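Local coordinates for protein tubulin binding cofactor C (Leishmania major, PDB 5AJ8) that probably serves as a chaperone in tubulin folding and heterodimer assembly, the present chain being the C-terminal domain of the whole cofactor, at residues C41-G46 / A117-R122; D74-C79 / E159-S164. The protein carries 1 engineered substitution. All coordinates share one frame; numbering follows the deposited sequence.

Contact 1: C41-G46 / A117-R122; sequences CLPIAG and AEWVSR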
loop_
_atom_site.group_PDB
_atom_site.type_symbol
_atom_site.label_atom_id
_atom_site.label_comp_id
_atom_site.label_asym_id
_atom_site.label_seq_id
_atom_site.Cartn_x
_atom_site.Cartn_y
_atom_site.Cartn_z
ATOM N N CYS A 41 -4.010 -3.471 -3.629
ATOM C CA CYS A 41 -3.938 -4.591 -2.699
ATOM C C CYS A 41 -5.144 -4.667 -1.751
ATOM O O CYS A 41 -5.463 -3.709 -1.038
ATOM C CB CYS A 41 -2.680 -4.545 -1.835
ATOM S SG CYS A 41 -1.130 -4.183 -2.701
ATOM N N LEU A 42 -5.787 -5.825 -1.727
ATOM C CA LEU A 42 -6.712 -6.138 -0.659
ATOM C C LEU A 42 -5.888 -6.186 0.655
ATOM O O LEU A 42 -4.671 -6.354 0.625
ATOM C CB LEU A 42 -7.432 -7.457 -0.933
ATOM C CG LEU A 42 -8.264 -7.536 -2.220
ATOM C CD1 LEU A 42 -8.944 -8.886 -2.358
ATOM C CD2 LEU A 42 -9.295 -6.409 -2.297
ATOM N N PRO A 43 -6.542 -5.972 1.805
ATOM C CA PRO A 43 -5.784 -5.935 3.064
ATOM C C PRO A 43 -4.915 -7.172 3.283
ATOM O O PRO A 43 -5.386 -8.262 3.089
ATOM C CB PRO A 43 -6.891 -5.806 4.136
ATOM C CG PRO A 43 -8.016 -5.115 3.418
ATOM C CD PRO A 43 -7.965 -5.643 2.013
ATOM N N ILE A 44 -3.652 -6.969 3.671
ATOM C CA ILE A 44 -2.703 -8.044 3.965
ATOM C C ILE A 44 -2.563 -8.170 5.477
ATOM O O ILE A 44 -2.302 -7.183 6.159
ATOM C CB ILE A 44 -1.333 -7.691 3.378
ATOM C CG1 ILE A 44 -1.442 -7.302 1.899
ATOM C CG2 ILE A 44 -0.346 -8.819 3.578
ATOM C CD1 ILE A 44 -2.018 -8.398 1.037
ATOM N N ALA A 45 -2.766 -9.374 6.001
ATOM C CA ALA A 45 -2.732 -9.611 7.428
ATOM C C ALA A 45 -1.320 -10.006 7.795
ATOM O O ALA A 45 -1.070 -11.104 8.259
ATOM C CB ALA A 45 -3.727 -10.703 7.827
ATOM N N GLY A 46 -0.398 -9.085 7.553
ATOM C CA GLY A 46 1.048 -9.311 7.747
ATOM C C GLY A 46 1.821 -8.181 7.079
ATOM O O GLY A 46 1.290 -7.090 6.897
ATOM N N ALA A 117 -12.660 0.758 7.028
ATOM C CA ALA A 117 -12.398 0.255 8.395
ATOM C C ALA A 117 -12.828 -1.193 8.542
ATOM O O ALA A 117 -12.093 -1.984 9.105
ATOM C CB ALA A 117 -13.091 1.117 9.451
ATOM N N GLU A 118 -14.002 -1.537 8.012
ATOM C CA GLU A 118 -14.494 -2.916 8.049
ATOM C C GLU A 118 -13.599 -3.859 7.264
ATOM O O GLU A 118 -13.265 -4.938 7.731
ATOM C CB GLU A 118 -15.925 -2.997 7.479
ATOM C CG GLU A 118 -17.010 -2.590 8.462
ATOM C CD GLU A 118 -18.367 -2.442 7.795
ATOM O OE1 GLU A 118 -18.542 -1.507 6.985
ATOM O OE2 GLU A 118 -19.251 -3.280 8.071
ATOM N N TRP A 119 -13.233 -3.458 6.053
ATOM C CA TRP A 119 -12.308 -4.251 5.227
ATOM C C TRP A 119 -10.988 -4.513 5.968
ATOM O O TRP A 119 -10.483 -5.639 6.019
ATOM C CB TRP A 119 -11.969 -3.507 3.925
ATOM C CG TRP A 119 -12.815 -3.847 2.767
ATOM C CD1 TRP A 119 -13.929 -3.196 2.341
ATOM C CD2 TRP A 119 -12.616 -4.934 1.866
ATOM N NE1 TRP A 119 -14.445 -3.819 1.230
ATOM C CE2 TRP A 119 -13.652 -4.886 0.918
ATOM C CE3 TRP A 119 -11.678 -5.961 1.788
ATOM C CZ2 TRP A 119 -13.753 -5.804 -0.116
ATOM C CZ3 TRP A 119 -11.786 -6.874 0.772
ATOM C CH2 TRP A 119 -12.811 -6.799 -0.162
ATOM N N VAL A 120 -10.434 -3.452 6.536
ATOM C CA VAL A 120 -9.144 -3.540 7.195
ATOM C C VAL A 120 -9.246 -4.360 8.494
ATOM O O VAL A 120 -8.325 -5.093 8.832
ATOM C CB VAL A 120 -8.588 -2.132 7.452
ATOM C CG1 VAL A 120 -7.415 -2.154 8.392
ATOM C CG2 VAL A 120 -8.192 -1.477 6.121
ATOM N N SER A 121 -10.354 -4.220 9.211
ATOM C CA SER A 121 -10.562 -5.015 10.432
ATOM C C SER A 121 -10.800 -6.502 10.083
ATOM O O SER A 121 -10.133 -7.372 10.631
ATOM C CB SER A 121 -11.751 -4.466 11.229
ATOM O OG SER A 121 -12.139 -5.364 12.242
ATOM N N ARG A 122 -11.736 -6.774 9.163
ATOM C CA ARG A 122 -12.188 -8.147 8.908
ATOM C C ARG A 122 -11.231 -8.935 8.001
ATOM O O ARG A 122 -10.954 -10.084 8.286
ATOM C CB ARG A 122 -13.595 -8.157 8.325
ATOM C CG ARG A 122 -14.646 -7.391 9.122
ATOM C CD ARG A 122 -14.953 -8.085 10.423
ATOM N NE ARG A 122 -15.599 -9.367 10.180
ATOM C CZ ARG A 122 -16.915 -9.586 10.221
ATOM N NH1 ARG A 122 -17.760 -8.605 10.503
ATOM N NH2 ARG A 122 -17.389 -10.798 9.970
#

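Contact 2: D74-C79 / E159-S164; sequences DMYVWC and EEERAS. Engineered in segment 74-79: Met-75 (natural residue Leu).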
loop_
_atom_site.group_PDB
_atom_site.type_symbol
_atom_site.label_atom_id
_atom_site.label_comp_id
_atom_site.label_asym_id
_atom_site.label_seq_id
_atom_site.Cartn_x
_atom_site.Cartn_y
_atom_site.Cartn_z
ATOM N N ASP A 74 3.407 6.972 -5.116
ATOM C CA ASP A 74 2.328 7.553 -4.315
ATOM C C ASP A 74 1.730 6.391 -3.537
ATOM O O ASP A 74 1.200 5.445 -4.141
ATOM C CB ASP A 74 1.278 8.269 -5.160
ATOM C CG ASP A 74 1.776 9.594 -5.753
ATOM O OD1 ASP A 74 2.834 10.108 -5.331
ATOM O OD2 ASP A 74 1.106 10.099 -6.698
HETATM N N MSE A 75 1.867 6.427 -2.213
HETATM C CA MSE A 75 1.492 5.298 -1.332
HETATM C C MSE A 75 0.228 5.633 -0.572
HETATM O O MSE A 75 0.243 6.523 0.290
HETATM C CB MSE A 75 2.625 5.040 -0.314
HETATM C CG MSE A 75 3.998 4.640 -0.836
HETATM SE SE MSE A 75 3.928 3.059 -1.983
HETATM C CE MSE A 75 3.111 1.900 -0.608
ATOM N N TYR A 76 -0.871 4.921 -0.849
ATOM C CA TYR A 76 -2.141 5.090 -0.143
ATOM C C TYR A 76 -2.316 3.948 0.853
ATOM O O TYR A 76 -2.620 2.805 0.483
ATOM C CB TYR A 76 -3.308 5.157 -1.137
ATOM C CG TYR A 76 -3.212 6.348 -2.088
ATOM C CD1 TYR A 76 -2.493 6.271 -3.279
ATOM C CD2 TYR A 76 -3.809 7.543 -1.772
ATOM C CE1 TYR A 76 -2.406 7.367 -4.149
ATOM C CE2 TYR A 76 -3.733 8.634 -2.613
ATOM C CZ TYR A 76 -3.029 8.545 -3.797
ATOM O OH TYR A 76 -2.960 9.667 -4.605
ATOM N N VAL A 77 -2.123 4.267 2.122
ATOM C CA VAL A 77 -1.721 3.308 3.107
ATOM C C VAL A 77 -2.633 3.296 4.353
ATOM O O VAL A 77 -2.970 4.351 4.904
ATOM C CB VAL A 77 -0.258 3.629 3.537
ATOM C CG1 VAL A 77 0.172 2.800 4.732
ATOM C CG2 VAL A 77 0.686 3.414 2.374
ATOM N N TRP A 78 -2.992 2.092 4.798
ATOM C CA TRP A 78 -3.554 1.876 6.138
ATOM C C TRP A 78 -2.660 0.832 6.797
ATOM O O TRP A 78 -2.700 -0.347 6.448
ATOM C CB TRP A 78 -5.011 1.404 6.077
ATOM C CG TRP A 78 -5.790 1.492 7.414
ATOM C CD1 TRP A 78 -5.347 1.159 8.669
ATOM C CD2 TRP A 78 -7.145 1.928 7.577
ATOM N NE1 TRP A 78 -6.340 1.385 9.595
ATOM C CE2 TRP A 78 -7.455 1.849 8.947
ATOM C CE3 TRP A 78 -8.110 2.415 6.693
ATOM C CZ2 TRP A 78 -8.708 2.225 9.455
ATOM C CZ3 TRP A 78 -9.344 2.790 7.186
ATOM C CH2 TRP A 78 -9.633 2.705 8.556
ATOM N N CYS A 79 -1.854 1.279 7.740
ATOM C CA CYS A 79 -0.857 0.427 8.357
ATOM C C CYS A 79 -0.995 0.401 9.861
ATOM O O CYS A 79 -1.165 1.438 10.461
ATOM C CB CYS A 79 0.541 0.946 8.019
ATOM S SG CYS A 79 1.822 -0.295 8.332
ATOM N N GLU A 159 -6.058 17.688 -2.802
ATOM C CA GLU A 159 -6.250 17.767 -4.258
ATOM C C GLU A 159 -5.316 16.897 -5.088
ATOM O O GLU A 159 -5.517 16.719 -6.285
ATOM C CB GLU A 159 -6.140 19.218 -4.758
ATOM C CG GLU A 159 -4.752 19.862 -4.625
ATOM C CD GLU A 159 -4.589 20.740 -3.388
ATOM O OE1 GLU A 159 -5.428 20.666 -2.457
ATOM O OE2 GLU A 159 -3.606 21.514 -3.353
ATOM N N GLU A 160 -4.266 16.391 -4.475
ATOM C CA GLU A 160 -3.366 15.489 -5.166
ATOM C C GLU A 160 -3.765 14.040 -4.902
ATOM O O GLU A 160 -3.141 13.143 -5.428
ATOM C CB GLU A 160 -1.920 15.714 -4.700
ATOM C CG GLU A 160 -1.445 17.158 -4.782
ATOM C CD GLU A 160 -0.049 17.358 -4.192
ATOM O OE1 GLU A 160 0.219 16.917 -3.046
ATOM O OE2 GLU A 160 0.778 17.978 -4.879
ATOM N N GLU A 161 -4.782 13.795 -4.092
ATOM C CA GLU A 161 -5.191 12.409 -3.841
ATOM C C GLU A 161 -5.784 11.828 -5.124
ATOM O O GLU A 161 -6.516 12.489 -5.807
ATOM C CB GLU A 161 -6.162 12.295 -2.648
ATOM C CG GLU A 161 -5.451 12.404 -1.296
ATOM C CD GLU A 161 -6.402 12.532 -0.087
ATOM O OE1 GLU A 161 -7.638 12.400 -0.220
ATOM O OE2 GLU A 161 -5.903 12.771 1.022
ATOM N N ARG A 162 -5.409 10.608 -5.460
ATOM C CA ARG A 162 -5.995 9.921 -6.614
ATOM C C ARG A 162 -7.053 8.938 -6.097
ATOM O O ARG A 162 -6.727 7.869 -5.606
ATOM C CB ARG A 162 -4.911 9.206 -7.391
ATOM C CG ARG A 162 -5.344 8.410 -8.609
ATOM C CD ARG A 162 -4.095 7.661 -9.078
ATOM N NE ARG A 162 -4.268 6.892 -10.303
ATOM C CZ ARG A 162 -4.696 5.635 -10.374
ATOM N NH1 ARG A 162 -5.081 4.959 -9.273
ATOM N NH2 ARG A 162 -4.768 5.065 -11.580
ATOM N N ALA A 163 -8.308 9.349 -6.204
ATOM C CA ALA A 163 -9.442 8.588 -5.678
ATOM C C ALA A 163 -9.901 7.568 -6.722
ATOM O O ALA A 163 -10.722 7.870 -7.563
ATOM C CB ALA A 163 -10.572 9.546 -5.305
ATOM N N SER A 164 -9.330 6.372 -6.692
ATOM C CA SER A 164 -9.552 5.379 -7.747
ATOM C C SER A 164 -10.893 4.635 -7.541
ATOM O O SER A 164 -11.171 4.116 -6.434
ATOM C CB SER A 164 -8.392 4.384 -7.800
ATOM O OG SER A 164 -8.623 3.332 -8.725
#

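Contact 1: C41-G46 / A117-R122
Pro-43 presents its ring to Trp-119, and the two side chains cross at about a right angle, an example of a short helix meeting a loop through apolar contact. The nearest side-chain approach is from Pro-43 CD to Trp-119 CE3, 3.7 Å, on the six-membered part of the indole. The neighbouring corner of the proline, CG, rests against the helix backbone, 3.6 Å from Trp-119 O and 4.2 Å from Val-120 CA. Leu-42 extends the patch: with CG opposite its carbonyl carbon (chi1 -60°), the chain brings methyl CD2 slantwise to the far end of the indole, 4.0 Å from Trp-119 CZ3 and 4.1 Å from Trp-119 CH2. Trp-119 holds its ring there with chi1 at -94°, well off a staggered value.

All four residues are buried. Tyr-113 meets the indole edge-to-face, Leu-102 adds to the packing on Leu-42, and Tyr-96 lies against Pro-43. The loop links strand 38-41 to strand 47-51, so the contact is a helix packed on the turn between successive strands of the parallel beta-helix that characterises the cofactor C and CAP C-terminal domains.

Contact 2: D74-C79 / E159-S164
Tyr-76 reaches out from its strand to the backbone of Arg-162, and the single hydrogen bond between them marks the close-fitting half of a contact whose other side faces solvent. Arg-162 N donates to Tyr-76 OH over 2.8 Å, with an N-H...O angle of 151°, so the bond is short but somewhat bent. Around the phenol the loop fits snugly: Arg-162 CB lies 3.4 Å from Tyr-76 OH, Glu-160 O approaches the same hydroxyl to 3.6 Å, Arg-162 O stands over one face of the ring, and Glu-161 CA sits at its edge, near the ring plane. Glu-161 CG makes a looser approach, 4.3 Å from Tyr-76 CE2. Tyr-59 stacks with the same tyrosine and also hydrogen-bonds Arg-162 O, so two tyrosines of adjacent strands hold the Arg-162 backbone by its N-H and its carbonyl.

The solvent side is built differently. Arg-162 starts with CG opposite its backbone N (chi1 179°) and runs extended to NE, crossing the tyrosine at about a right angle and leading its guanidinium away, tilted 43° from the phenol plane, to Tyr-40 OH through NH1. The side chain of Glu-160 stays exposed, with OE1 hydrogen-bonded to Ala-157 N and OE2 in only a long, weak ion pair with Arg-92.

Here the segment following the last strand, 153-155, folds back across the outer face of a parallel beta-helix sheet, and a tyrosine from strand 73-79 fastens it there.

Overall arrangement
Contacts 1 and 2 lie on the same beta-helix domain with centres about 16 Å apart, and strand 73-79 connects them. Two residues beyond the tyrosine used in contact 2, Trp-78 packs against the helix of contact 1: its CH2 lies 3.7 Å from Ala-117 CA, and its CD2 lies 3.8 Å from Val-120 CG2. One strand thus touches helix 116-122 through Trp-78 and segment 159-164 through Tyr-76. A second route runs through Tyr-59, which pairs with Cys-41 by backbone bonds and stacks on Tyr-76. The comparison makes a general point: segments outside the coils can be docked by apolar fit, or by polar bonds to their backbone.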